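Local coordinates for hypothetical protein (Nostoc punctiforme, PDB 2O62), which is of unknown function but pairs two calycin-like beta domains, the second related to a biogenesis factor required for ATP synthase, at residues 12-16 and 99-104; 17-23 and 120-126; 92-98 and 233-239; 103-109 and 217-223. All coordinates share one frame; numbering follows the deposited sequence. Where two conformers were deposited one is given.

Contact 1: residues 12-16 and 99-104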
# COMPACT_ATOMS: atom_id res chain seq x y z
N ASN A 12 6.02 14.37 -5.47
CA ASN A 12 5.84 14.42 -4.02
C ASN A 12 6.36 15.73 -3.37
O ASN A 12 6.29 15.89 -2.14
CB ASN A 12 6.56 13.23 -3.36
CG ASN A 12 5.88 11.90 -3.63
OD1 ASN A 12 4.97 11.58 -2.95
ND2 ASN A 12 6.30 11.16 -4.66
N LEU A 13 6.97 16.64 -4.13
CA LEU A 13 7.52 17.81 -3.48
C LEU A 13 6.38 18.57 -2.75
O LEU A 13 5.26 18.71 -3.28
CB LEU A 13 8.19 18.74 -4.44
CG LEU A 13 9.40 18.18 -5.12
CD1 LEU A 13 10.01 19.26 -5.98
CD2 LEU A 13 10.40 17.70 -4.08
N GLY A 14 6.69 19.09 -1.56
CA GLY A 14 5.73 19.87 -0.78
C GLY A 14 5.94 19.65 0.70
O GLY A 14 6.94 19.06 1.12
N VAL A 15 4.99 20.11 1.51
CA VAL A 15 5.08 19.98 2.95
C VAL A 15 3.91 19.10 3.38
O VAL A 15 2.77 19.49 3.21
CB VAL A 15 5.03 21.33 3.66
CG1 VAL A 15 5.11 21.16 5.15
CG2 VAL A 15 6.16 22.22 3.18
N TRP A 16 4.22 17.90 3.84
CA TRP A 16 3.23 16.90 4.17
C TRP A 16 3.14 16.85 5.69
O TRP A 16 4.10 16.47 6.38
CB TRP A 16 3.60 15.54 3.59
CG TRP A 16 3.65 15.51 2.13
CD1 TRP A 16 4.77 15.56 1.33
CD2 TRP A 16 2.54 15.50 1.25
NE1 TRP A 16 4.40 15.51 0.00
CE2 TRP A 16 3.05 15.48 -0.08
CE3 TRP A 16 1.15 15.43 1.45
CZ2 TRP A 16 2.22 15.44 -1.20
CZ3 TRP A 16 0.33 15.39 0.34
CH2 TRP A 16 0.86 15.39 -0.98
N VAL A 99 -0.65 8.65 -3.44
CA VAL A 99 -0.78 10.08 -3.57
C VAL A 99 -2.11 10.37 -4.29
O VAL A 99 -2.46 9.74 -5.29
CB VAL A 99 0.38 10.64 -4.33
CG1 VAL A 99 0.23 12.16 -4.50
CG2 VAL A 99 1.68 10.27 -3.62
N HIS A 100 -2.88 11.30 -3.74
CA HIS A 100 -4.13 11.76 -4.34
C HIS A 100 -4.45 13.18 -3.93
O HIS A 100 -4.76 13.43 -2.76
CB HIS A 100 -5.28 10.87 -3.88
CG HIS A 100 -6.62 11.28 -4.43
ND1 HIS A 100 -7.04 10.94 -5.70
CD2 HIS A 100 -7.63 11.99 -3.88
CE1 HIS A 100 -8.24 11.44 -5.91
NE2 HIS A 100 -8.62 12.09 -4.83
N GLU A 101 -4.31 14.12 -4.87
CA GLU A 101 -4.64 15.52 -4.64
C GLU A 101 -3.83 16.05 -3.43
O GLU A 101 -2.61 16.05 -3.50
CB GLU A 101 -6.18 15.69 -4.52
CG GLU A 101 -6.92 15.26 -5.81
CD GLU A 101 -8.42 15.49 -5.80
OE1 GLU A 101 -9.01 15.77 -4.71
OE2 GLU A 101 -9.04 15.35 -6.89
N ASN A 102 -4.49 16.47 -2.36
CA ASN A 102 -3.80 17.06 -1.18
C ASN A 102 -3.36 16.05 -0.12
O ASN A 102 -3.01 16.44 0.98
CB ASN A 102 -4.68 18.15 -0.49
CG ASN A 102 -5.83 17.55 0.35
OD1 ASN A 102 -6.62 16.71 -0.15
ND2 ASN A 102 -5.97 18.02 1.63
N ARG A 103 -3.49 14.76 -0.42
CA ARG A 103 -3.30 13.69 0.55
C ARG A 103 -2.27 12.69 0.08
O ARG A 103 -2.14 12.43 -1.12
CB ARG A 103 -4.61 12.90 0.75
CG ARG A 103 -5.68 13.63 1.54
CD ARG A 103 -5.42 13.80 3.04
NE ARG A 103 -4.74 12.62 3.56
CZ ARG A 103 -5.34 11.50 3.95
NH1 ARG A 103 -6.65 11.45 4.04
NH2 ARG A 103 -4.59 10.46 4.30
N ARG A 104 -1.56 12.12 1.05
CA ARG A 104 -0.89 10.84 0.87
C ARG A 104 -1.40 9.91 1.94
O ARG A 104 -1.76 10.34 3.06
CB ARG A 104 0.63 10.92 0.91
CG ARG A 104 1.21 12.00 0.06
CD ARG A 104 2.66 11.76 -0.25
NE ARG A 104 3.50 11.82 0.92
CZ ARG A 104 4.83 11.69 0.93
NH1 ARG A 104 5.49 11.52 -0.19
NH2 ARG A 104 5.49 11.76 2.08

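Contact 2: residues 17-23 and 120-126. With GOL (glycerol), chain H.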
# COMPACT_ATOMS: atom_id res chain seq x y z
N GLU A 17 1.96 17.20 6.20
CA GLU A 17 1.71 17.21 7.63
C GLU A 17 0.76 16.08 8.00
O GLU A 17 -0.09 15.69 7.22
CB GLU A 17 1.08 18.53 8.02
CG GLU A 17 1.97 19.72 7.75
CD GLU A 17 1.58 20.89 8.59
OE1 GLU A 17 0.56 21.52 8.23
OE2 GLU A 17 2.28 21.17 9.60
N GLY A 18 0.92 15.53 9.19
CA GLY A 18 -0.01 14.53 9.65
C GLY A 18 0.52 13.77 10.82
O GLY A 18 0.90 14.36 11.82
N SER A 19 0.53 12.45 10.70
CA SER A 19 1.15 11.60 11.70
C SER A 19 1.67 10.29 11.18
O SER A 19 1.27 9.86 10.09
CB SER A 19 0.16 11.28 12.82
OG SER A 19 -0.88 10.46 12.39
N PHE A 20 2.50 9.66 12.01
CA PHE A 20 2.94 8.28 11.84
C PHE A 20 2.31 7.48 12.95
O PHE A 20 2.57 7.75 14.10
CB PHE A 20 4.46 8.18 12.02
CG PHE A 20 5.28 8.68 10.84
CD1 PHE A 20 5.10 9.95 10.33
CD2 PHE A 20 6.31 7.93 10.32
CE1 PHE A 20 5.87 10.42 9.27
CE2 PHE A 20 7.10 8.43 9.26
CZ PHE A 20 6.88 9.65 8.76
N SER A 21 1.51 6.48 12.59
CA SER A 21 0.69 5.71 13.55
C SER A 21 1.00 4.23 13.46
O SER A 21 0.89 3.65 12.38
CB SER A 21 -0.80 5.91 13.24
OG SER A 21 -1.09 7.28 13.19
N ASN A 22 1.43 3.64 14.57
CA ASN A 22 1.67 2.20 14.67
C ASN A 22 0.45 1.49 15.17
O ASN A 22 -0.04 1.81 16.23
CB ASN A 22 2.79 1.91 15.66
CG ASN A 22 4.08 2.55 15.25
OD1 ASN A 22 4.33 2.77 14.06
ND2 ASN A 22 4.91 2.86 16.22
N PHE A 23 0.06 0.50 14.40
CA PHE A 23 -1.05 -0.38 14.68
C PHE A 23 -0.58 -1.81 14.89
O PHE A 23 0.38 -2.28 14.27
CB PHE A 23 -2.02 -0.37 13.49
CG PHE A 23 -2.81 0.88 13.38
CD1 PHE A 23 -2.34 1.96 12.68
CD2 PHE A 23 -4.05 0.99 13.99
CE1 PHE A 23 -3.06 3.14 12.58
CE2 PHE A 23 -4.79 2.18 13.89
CZ PHE A 23 -4.26 3.25 13.16
N LEU A 120 1.86 -2.73 11.71
CA LEU A 120 1.74 -1.79 10.61
C LEU A 120 1.95 -0.35 11.04
O LEU A 120 1.67 0.03 12.19
CB LEU A 120 0.38 -1.86 9.99
CG LEU A 120 -0.32 -3.21 9.72
CD1 LEU A 120 -1.78 -3.00 9.80
CD2 LEU A 120 -0.02 -3.72 8.37
N THR A 121 2.37 0.45 10.08
CA THR A 121 2.50 1.89 10.26
C THR A 121 1.60 2.53 9.19
O THR A 121 1.66 2.19 8.02
CB THR A 121 3.96 2.35 10.15
OG1 THR A 121 4.78 1.62 11.07
CG2 THR A 121 4.07 3.87 10.46
N LEU A 122 0.73 3.42 9.63
CA LEU A 122 -0.16 4.15 8.75
C LEU A 122 0.21 5.60 8.84
O LEU A 122 0.19 6.16 9.91
CB LEU A 122 -1.60 3.94 9.16
CG LEU A 122 -2.65 4.36 8.15
CD1 LEU A 122 -2.63 3.41 6.95
CD2 LEU A 122 -3.99 4.30 8.87
N ILE A 123 0.64 6.16 7.71
CA ILE A 123 1.08 7.52 7.67
C ILE A 123 0.05 8.29 6.84
O ILE A 123 -0.04 8.13 5.61
CB ILE A 123 2.47 7.62 7.06
CG1 ILE A 123 3.47 6.74 7.86
CG2 ILE A 123 2.92 9.07 7.01
CD1 ILE A 123 4.86 6.55 7.16
N ARG A 124 -0.73 9.13 7.52
CA ARG A 124 -1.80 9.92 6.89
C ARG A 124 -1.37 11.36 6.82
O ARG A 124 -1.28 12.01 7.84
CB ARG A 124 -3.09 9.81 7.70
CG ARG A 124 -3.67 8.42 7.73
CD ARG A 124 -4.67 8.24 8.83
NE ARG A 124 -4.02 8.03 10.11
CZ ARG A 124 -4.66 7.86 11.27
NH1 ARG A 124 -5.96 7.88 11.33
NH2 ARG A 124 -3.96 7.63 12.36
N GLU A 125 -1.17 11.85 5.60
CA GLU A 125 -0.56 13.14 5.37
C GLU A 125 -1.43 14.00 4.48
O GLU A 125 -2.03 13.52 3.53
CB GLU A 125 0.80 12.97 4.72
CG GLU A 125 1.86 12.40 5.66
CD GLU A 125 3.08 11.90 4.95
OE1 GLU A 125 2.96 11.40 3.82
OE2 GLU A 125 4.19 11.99 5.52
N HIS A 126 -1.47 15.29 4.80
CA HIS A 126 -2.17 16.30 4.01
C HIS A 126 -1.18 17.44 3.78
O HIS A 126 -0.29 17.78 4.61
CB HIS A 126 -3.44 16.78 4.71
CG HIS A 126 -3.20 17.40 6.04
ND1 HIS A 126 -3.09 16.66 7.20
CD2 HIS A 126 -2.99 18.69 6.39
CE1 HIS A 126 -2.84 17.47 8.21
NE2 HIS A 126 -2.77 18.71 7.74
C1 GOL H . -3.47 21.24 9.60
O1 GOL H . -2.07 20.97 9.50
C2 GOL H . -4.03 22.24 8.58
O2 GOL H . -5.36 21.95 8.22
C3 GOL H . -3.21 22.22 7.32
O3 GOL H . -1.89 22.56 7.66
O HOH W 1 -1.22 8.54 10.44

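Contact 3: residues 92-98 and 233-239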
# COMPACT_ATOMS: atom_id res chain seq x y z
N PHE A 92 10.06 -10.03 5.65
CA PHE A 92 9.11 -9.49 4.69
C PHE A 92 8.50 -8.19 5.27
O PHE A 92 8.50 -7.95 6.48
CB PHE A 92 8.02 -10.50 4.40
CG PHE A 92 7.11 -10.13 3.25
CD1 PHE A 92 7.65 -9.79 2.00
CD2 PHE A 92 5.75 -10.21 3.39
CE1 PHE A 92 6.83 -9.51 0.96
CE2 PHE A 92 4.91 -9.94 2.35
CZ PHE A 92 5.45 -9.57 1.14
N GLY A 93 8.02 -7.35 4.38
CA GLY A 93 7.48 -6.05 4.72
C GLY A 93 7.69 -5.05 3.61
O GLY A 93 8.08 -5.43 2.51
N GLY A 94 7.41 -3.78 3.88
CA GLY A 94 7.65 -2.74 2.90
C GLY A 94 6.50 -1.74 2.98
O GLY A 94 5.58 -1.88 3.78
N GLU A 95 6.55 -0.73 2.12
CA GLU A 95 5.63 0.40 2.17
C GLU A 95 4.88 0.55 0.85
O GLU A 95 5.50 0.49 -0.22
CB GLU A 95 6.43 1.67 2.42
CG GLU A 95 5.61 2.96 2.40
CD GLU A 95 6.45 4.20 2.57
OE1 GLU A 95 7.69 4.09 2.64
OE2 GLU A 95 5.89 5.30 2.62
N LEU A 96 3.58 0.77 0.94
CA LEU A 96 2.77 1.18 -0.20
C LEU A 96 2.29 2.60 0.07
O LEU A 96 1.63 2.86 1.06
CB LEU A 96 1.59 0.22 -0.35
CG LEU A 96 2.11 -1.25 -0.47
CD1 LEU A 96 1.11 -2.21 -0.04
CD2 LEU A 96 2.58 -1.58 -1.78
N ALA A 97 2.59 3.51 -0.83
CA ALA A 97 2.35 4.94 -0.63
C ALA A 97 1.50 5.50 -1.76
O ALA A 97 1.95 5.59 -2.89
CB ALA A 97 3.72 5.67 -0.57
N PHE A 98 0.25 5.85 -1.44
CA PHE A 98 -0.69 6.47 -2.37
C PHE A 98 -0.67 8.00 -2.29
O PHE A 98 -0.68 8.57 -1.20
CB PHE A 98 -2.14 6.00 -2.11
CG PHE A 98 -2.32 4.51 -2.06
CD1 PHE A 98 -2.18 3.81 -0.85
CD2 PHE A 98 -2.69 3.81 -3.20
CE1 PHE A 98 -2.39 2.46 -0.79
CE2 PHE A 98 -2.88 2.44 -3.14
CZ PHE A 98 -2.72 1.78 -1.96
N LEU A 233 5.41 -13.87 -3.09
CA LEU A 233 4.88 -13.03 -2.04
C LEU A 233 4.38 -11.73 -2.61
O LEU A 233 4.95 -11.16 -3.56
CB LEU A 233 5.95 -12.75 -1.00
CG LEU A 233 6.44 -13.96 -0.22
CD1 LEU A 233 7.76 -13.68 0.50
CD2 LEU A 233 5.39 -14.35 0.80
N PHE A 234 3.32 -11.23 -2.00
CA PHE A 234 2.60 -10.04 -2.47
C PHE A 234 2.26 -9.20 -1.23
O PHE A 234 1.62 -9.69 -0.31
CB PHE A 234 1.32 -10.44 -3.21
CG PHE A 234 1.56 -11.40 -4.35
CD1 PHE A 234 1.84 -10.93 -5.63
CD2 PHE A 234 1.50 -12.78 -4.16
CE1 PHE A 234 2.09 -11.79 -6.68
CE2 PHE A 234 1.76 -13.66 -5.21
CZ PHE A 234 2.05 -13.16 -6.48
N LEU A 235 2.78 -7.99 -1.18
CA LEU A 235 2.46 -7.02 -0.14
C LEU A 235 1.39 -6.10 -0.74
O LEU A 235 1.62 -5.52 -1.78
CB LEU A 235 3.72 -6.23 0.14
CG LEU A 235 3.75 -5.28 1.28
CD1 LEU A 235 3.82 -6.09 2.55
CD2 LEU A 235 4.95 -4.34 1.11
N GLU A 236 0.22 -6.00 -0.12
CA GLU A 236 -0.91 -5.27 -0.70
C GLU A 236 -1.53 -4.35 0.34
O GLU A 236 -1.57 -4.65 1.55
CB GLU A 236 -2.02 -6.17 -1.34
CG GLU A 236 -3.24 -5.37 -2.05
CD GLU A 236 -4.20 -6.29 -2.86
OE1 GLU A 236 -4.12 -7.51 -2.62
OE2 GLU A 236 -5.00 -5.83 -3.74
N ALA A 237 -1.95 -3.20 -0.17
CA ALA A 237 -2.72 -2.24 0.59
C ALA A 237 -3.75 -1.64 -0.38
O ALA A 237 -3.61 -1.71 -1.59
CB ALA A 237 -1.80 -1.13 1.11
N GLY A 238 -4.72 -0.99 0.21
CA GLY A 238 -5.83 -0.37 -0.50
C GLY A 238 -6.19 0.91 0.18
O GLY A 238 -5.91 1.11 1.37
N TRP A 239 -6.85 1.79 -0.57
CA TRP A 239 -7.33 3.04 -0.03
C TRP A 239 -8.63 3.40 -0.70
O TRP A 239 -8.61 3.63 -1.91
CB TRP A 239 -6.32 4.13 -0.32
CG TRP A 239 -6.54 5.42 0.36
CD1 TRP A 239 -7.29 5.66 1.49
CD2 TRP A 239 -6.00 6.67 -0.02
NE1 TRP A 239 -7.19 6.96 1.85
CE2 TRP A 239 -6.41 7.62 0.94
CE3 TRP A 239 -5.13 7.08 -1.05
CZ2 TRP A 239 -6.02 8.95 0.88
CZ3 TRP A 239 -4.75 8.39 -1.10
CH2 TRP A 239 -5.19 9.33 -0.14

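Contact 4: residues 103-109 and 217-223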
# COMPACT_ATOMS: atom_id res chain seq x y z
N ARG A 103 -3.49 14.76 -0.42
CA ARG A 103 -3.30 13.69 0.55
C ARG A 103 -2.27 12.69 0.08
O ARG A 103 -2.14 12.43 -1.12
CB ARG A 103 -4.61 12.90 0.75
CG ARG A 103 -5.68 13.63 1.54
CD ARG A 103 -5.42 13.80 3.04
NE ARG A 103 -4.74 12.62 3.56
CZ ARG A 103 -5.34 11.50 3.95
NH1 ARG A 103 -6.65 11.45 4.04
NH2 ARG A 103 -4.59 10.46 4.30
N ARG A 104 -1.56 12.12 1.05
CA ARG A 104 -0.89 10.84 0.87
C ARG A 104 -1.40 9.91 1.94
O ARG A 104 -1.76 10.34 3.06
CB ARG A 104 0.63 10.92 0.91
CG ARG A 104 1.21 12.00 0.06
CD ARG A 104 2.66 11.76 -0.25
NE ARG A 104 3.50 11.82 0.92
CZ ARG A 104 4.83 11.69 0.93
NH1 ARG A 104 5.49 11.52 -0.19
NH2 ARG A 104 5.49 11.76 2.08
N LEU A 105 -1.46 8.63 1.60
CA LEU A 105 -1.73 7.58 2.57
C LEU A 105 -0.68 6.54 2.34
O LEU A 105 -0.63 5.96 1.23
CB LEU A 105 -3.09 6.91 2.39
CG LEU A 105 -3.09 5.69 3.36
CD1 LEU A 105 -3.66 6.13 4.72
CD2 LEU A 105 -3.65 4.45 2.92
N ARG A 106 0.15 6.33 3.36
CA ARG A 106 1.30 5.46 3.21
C ARG A 106 1.20 4.37 4.26
O ARG A 106 0.99 4.67 5.43
CB ARG A 106 2.60 6.20 3.33
CG ARG A 106 2.62 7.38 2.48
CD ARG A 106 3.98 8.02 2.34
NE ARG A 106 4.38 8.87 3.45
CZ ARG A 106 5.51 8.75 4.14
NH1 ARG A 106 6.36 7.75 3.92
NH2 ARG A 106 5.83 9.65 5.05
N LEU A 107 1.25 3.13 3.81
CA LEU A 107 1.07 2.00 4.70
C LEU A 107 2.31 1.12 4.68
O LEU A 107 2.69 0.60 3.65
CB LEU A 107 -0.20 1.21 4.32
CG LEU A 107 -0.76 0.19 5.35
CD1 LEU A 107 -2.25 0.09 5.26
CD2 LEU A 107 -0.19 -1.17 5.11
N VAL A 108 2.91 0.94 5.86
CA VAL A 108 4.00 0.02 6.07
C VAL A 108 3.53 -1.26 6.80
O VAL A 108 2.82 -1.20 7.82
CB VAL A 108 5.10 0.67 6.92
CG1 VAL A 108 6.29 -0.22 7.03
CG2 VAL A 108 5.49 2.00 6.35
N GLN A 109 3.90 -2.40 6.23
CA GLN A 109 3.74 -3.70 6.85
C GLN A 109 5.06 -4.26 7.28
O GLN A 109 6.07 -4.14 6.56
CB GLN A 109 3.09 -4.71 5.88
CG GLN A 109 1.71 -4.30 5.35
CD GLN A 109 0.94 -5.42 4.68
OE1 GLN A 109 0.99 -6.59 5.13
NE2 GLN A 109 0.19 -5.08 3.64
N ASP A 217 -9.06 5.87 7.78
CA ASP A 217 -8.82 6.67 6.58
C ASP A 217 -9.07 5.88 5.29
O ASP A 217 -8.38 6.09 4.28
CB ASP A 217 -7.39 7.20 6.59
CG ASP A 217 -7.16 8.32 5.55
OD1 ASP A 217 -8.04 9.22 5.38
OD2 ASP A 217 -6.12 8.29 4.84
N GLY A 218 -10.01 4.94 5.37
CA GLY A 218 -10.42 4.09 4.24
C GLY A 218 -9.34 3.12 3.78
O GLY A 218 -9.43 2.54 2.70
N ALA A 219 -8.34 2.88 4.65
CA ALA A 219 -7.21 2.01 4.35
C ALA A 219 -7.46 0.54 4.64
O ALA A 219 -8.20 0.17 5.56
CB ALA A 219 -6.00 2.47 5.10
N SER A 220 -6.82 -0.32 3.86
CA SER A 220 -6.80 -1.72 4.15
C SER A 220 -5.39 -2.26 3.94
O SER A 220 -4.60 -1.71 3.15
CB SER A 220 -7.83 -2.49 3.30
OG SER A 220 -7.61 -2.30 1.93
N ALA A 221 -5.07 -3.31 4.68
CA ALA A 221 -3.83 -4.02 4.46
C ALA A 221 -4.13 -5.50 4.22
O ALA A 221 -4.82 -6.13 5.01
CB ALA A 221 -2.95 -3.89 5.67
N THR A 222 -3.58 -6.08 3.16
CA THR A 222 -3.72 -7.51 2.89
C THR A 222 -2.35 -8.17 3.05
O THR A 222 -1.38 -7.75 2.42
CB THR A 222 -4.36 -7.77 1.48
OG1 THR A 222 -5.66 -7.18 1.47
CG2 THR A 222 -4.48 -9.24 1.17
N SER A 223 -2.28 -9.15 3.94
CA SER A 223 -1.05 -9.76 4.40
C SER A 223 -1.09 -11.27 4.23
O SER A 223 -2.07 -11.90 4.62
CB SER A 223 -0.83 -9.52 5.89
OG SER A 223 -0.83 -8.12 6.16

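Contact 1: residues 12-16 and 99-104
Arg104 lays its guanidinium flat on the indole of Trp16, the two planes only 8° apart, and this cation-pi stack carries the contact. Arg104 CZ sits 4.0 Å from the centroid of the five-membered ring of Trp16. Further back along the same side chain, Arg104 CG rests on the six-membered ring in a CH-pi contact, 3.5 Å from its centroid, so methylene and charged head share one face of the indole. A bend at chi3 (-66°) turns the guanidinium down along that face rather than past it.

At the guanidinium edge, Arg104 NH1 donates to Asn12 OD1 at 2.8 Å. The amide is steeply inclined to the guanidinium, and the nitrogen reaches OD1 from above the carbonyl plane. The same asparagine also orients the ring: Trp16 NE1 donates to Asn12 O at 2.9 Å, nearly in the indole plane. A methyl of Val99, CG2, also packs against Asn12 OD1, 3.6 Å away. The rim of the indole, at CZ3, comes within 3.6 Å of Asn102 O, in the type II' turn His100-Arg103.

In the second shell, Glu125 forms a salt bridge with Arg104 NE, and Asn12 ND2 is held by Phe9 O and Gly77 O. The indole thus reaches from strand 14-23 across Leu127 and Glu125 of the intervening strand 117-127 to the hairpin of strands 93-100 and 103-111.

Contact 2: residues 17-23 and 120-126
Phe20 and Ile123 lie side by side, pointing the same way from a non-hydrogen-bonded pair, with the isoleucine reaching over one face of the ring. Ile123 CD1 stands 3.9 Å from the centroid of the Phe20 ring, a CH-pi contact displaced toward the rim. Next along this side of the sheet, Asn22 and Thr121 also run alongside each other, OD1 of the amide 3.2 Å from Thr121 OG1.

These side chains stand on two antiparallel strands, 14-23 and 117-127, the first and last strands, in chain order, of the N-terminal calycin-like sheet, which lie next to each other in it. The backbone bonds are sound at Glu17-His126, Ser21-Leu122 and Phe23-Leu120; only those between Ser19 and Arg124 are weak. There a water accepts from Arg124 N and NE and donates to Ser19 OG and Leu122 O.

The other face carries Phe23, whose CE1 meets Leu122 CB at 3.8 Å. Beside it Arg124, bent at chi3 (-79°), turns its guanidinium toward strand 17-23, and NH2 donates in its own plane to Ser21 OG at 3.0 Å. Asp32 accepts from Ser21 and Ser19, while Glu134 takes Arg124 NH1 in a salt bridge. At the far end the His126 ring turns a face to Glu17 CB; a glycerol, probably from the crystallisation liquor, binds the histidine, its O1 2.9 Å from His126 NE2.

Contact 3: residues 92-98 and 233-239
The Phe92 ring carries Leu233 CD1 over one face, toward the rim, and presents its edge to the backbone between Phe234 and Leu235. Its tip, CZ, comes to 3.9 Å from Leu233 CB and equally close to Leu235 CB. A chi1 of -170° carries the ring away from its own backbone N and toward strand 233-239, where it slides past both leucines in the opposite direction.

Phe98 does the like at the other end. Trp239 CB lies over one face of its ring in a CH-pi contact, 4.3 Å from the centroid, and Ala237 O comes to the ring edge, 3.6 Å from CZ. Phe98 CB in turn presses to 3.4 Å from CE3 of the Trp239 indole. These two side chains slide past each other.

Between the aromatics, Leu96 CD1 drives down onto Ala237, 3.3 Å from its CB, tighter than usual carbon contact. Leu235 reaches back the other way, CD2 3.6 Å from Gly94 C, where the glycine leaves room for the methyl.

Strand 93-98 belongs to the N-terminal sheet and strand 233-239 to the C-terminal barrel; their short segments are inclined at 32° and lie face to face. Met249 of the barrel adds to the apolar layer against Leu96 and Phe98. Between the segments the contacts are van der Waals and CH-pi, without hydrogen bonds, so shape and exclusion of water probably do most of the joining.

Contact 4: residues 103-109 and 217-223
Strand 103-109 of the N-terminal sheet and strand 219-223 of the C-terminal barrel face each other across the interdomain interface, inclined at 27°, with an apolar middle and a polar grip at each end. At one end Arg103 and Asp217 approach from opposite directions and form an end-on, two-nitrogen salt bridge. Arg103 NH1 donates to Asp217 OD1 at 2.9 Å on the syn side, and Arg103 NH2 to Asp217 OD2 at 2.7 Å from above the carboxylate plane, the two flat groups being turned 32° from each other. Bends at chi2 and chi3 turn the arginine forward along its own strand to meet the acid.

In the middle, Leu105 CD2 touches Ala219 CB at 3.8 Å, while its other methyl, CD1, lies 3.3 Å from Asp217 OD2. Leu107 spreads its methyls over the next step: CD2 meets Ala221 CB at 3.9 Å, and CD1 rests on Ser220 O. The small alanines let the leucine branches come down onto the barrel strand.

At the far end, Gln109 sends its extended side chain across. Its OE1 accepts from Ser223 OG at 2.6 Å, the hydroxyl lying above the amide carbonyl plane, and its NE2 donates weakly to Thr222 O.

Arg135 N and Ala133 O, from the loop between strands 117-127 and 145-155, bind Asp217 OD1 and Arg103 NH1. The buried charges are thus met by several partners at once: the ion pair probably compensates its own burial, and its paired, directional bonds probably help set how the segments lie together, more strictly than the leucine-alanine contacts.

How the contacts relate
Contacts 1 and 2 belong to the N-terminal sheet and its connections, whereas contacts 3 and 4 join it to the C-terminal barrel. In that sheet strands 14-23, 117-127, 103-111 and 93-100 are successive neighbours, so contact 2 is a pairing of adjacent strands and contact 1 reaches over 117-127. Contacts 3 and 4, centres about 8 Å apart, set two neighbouring sheet strands against two neighbouring barrel strands, 233-242 and 219-224; along the chain, contact 4 falls between the two segments of contact 3. Contacts 1 and 3 are farthest apart, centres about 18 Å. Strand 103-111 carries both contact 1, within the sheet, and contact 4, with the barrel; strand 93-100 does so for contacts 1 and 3.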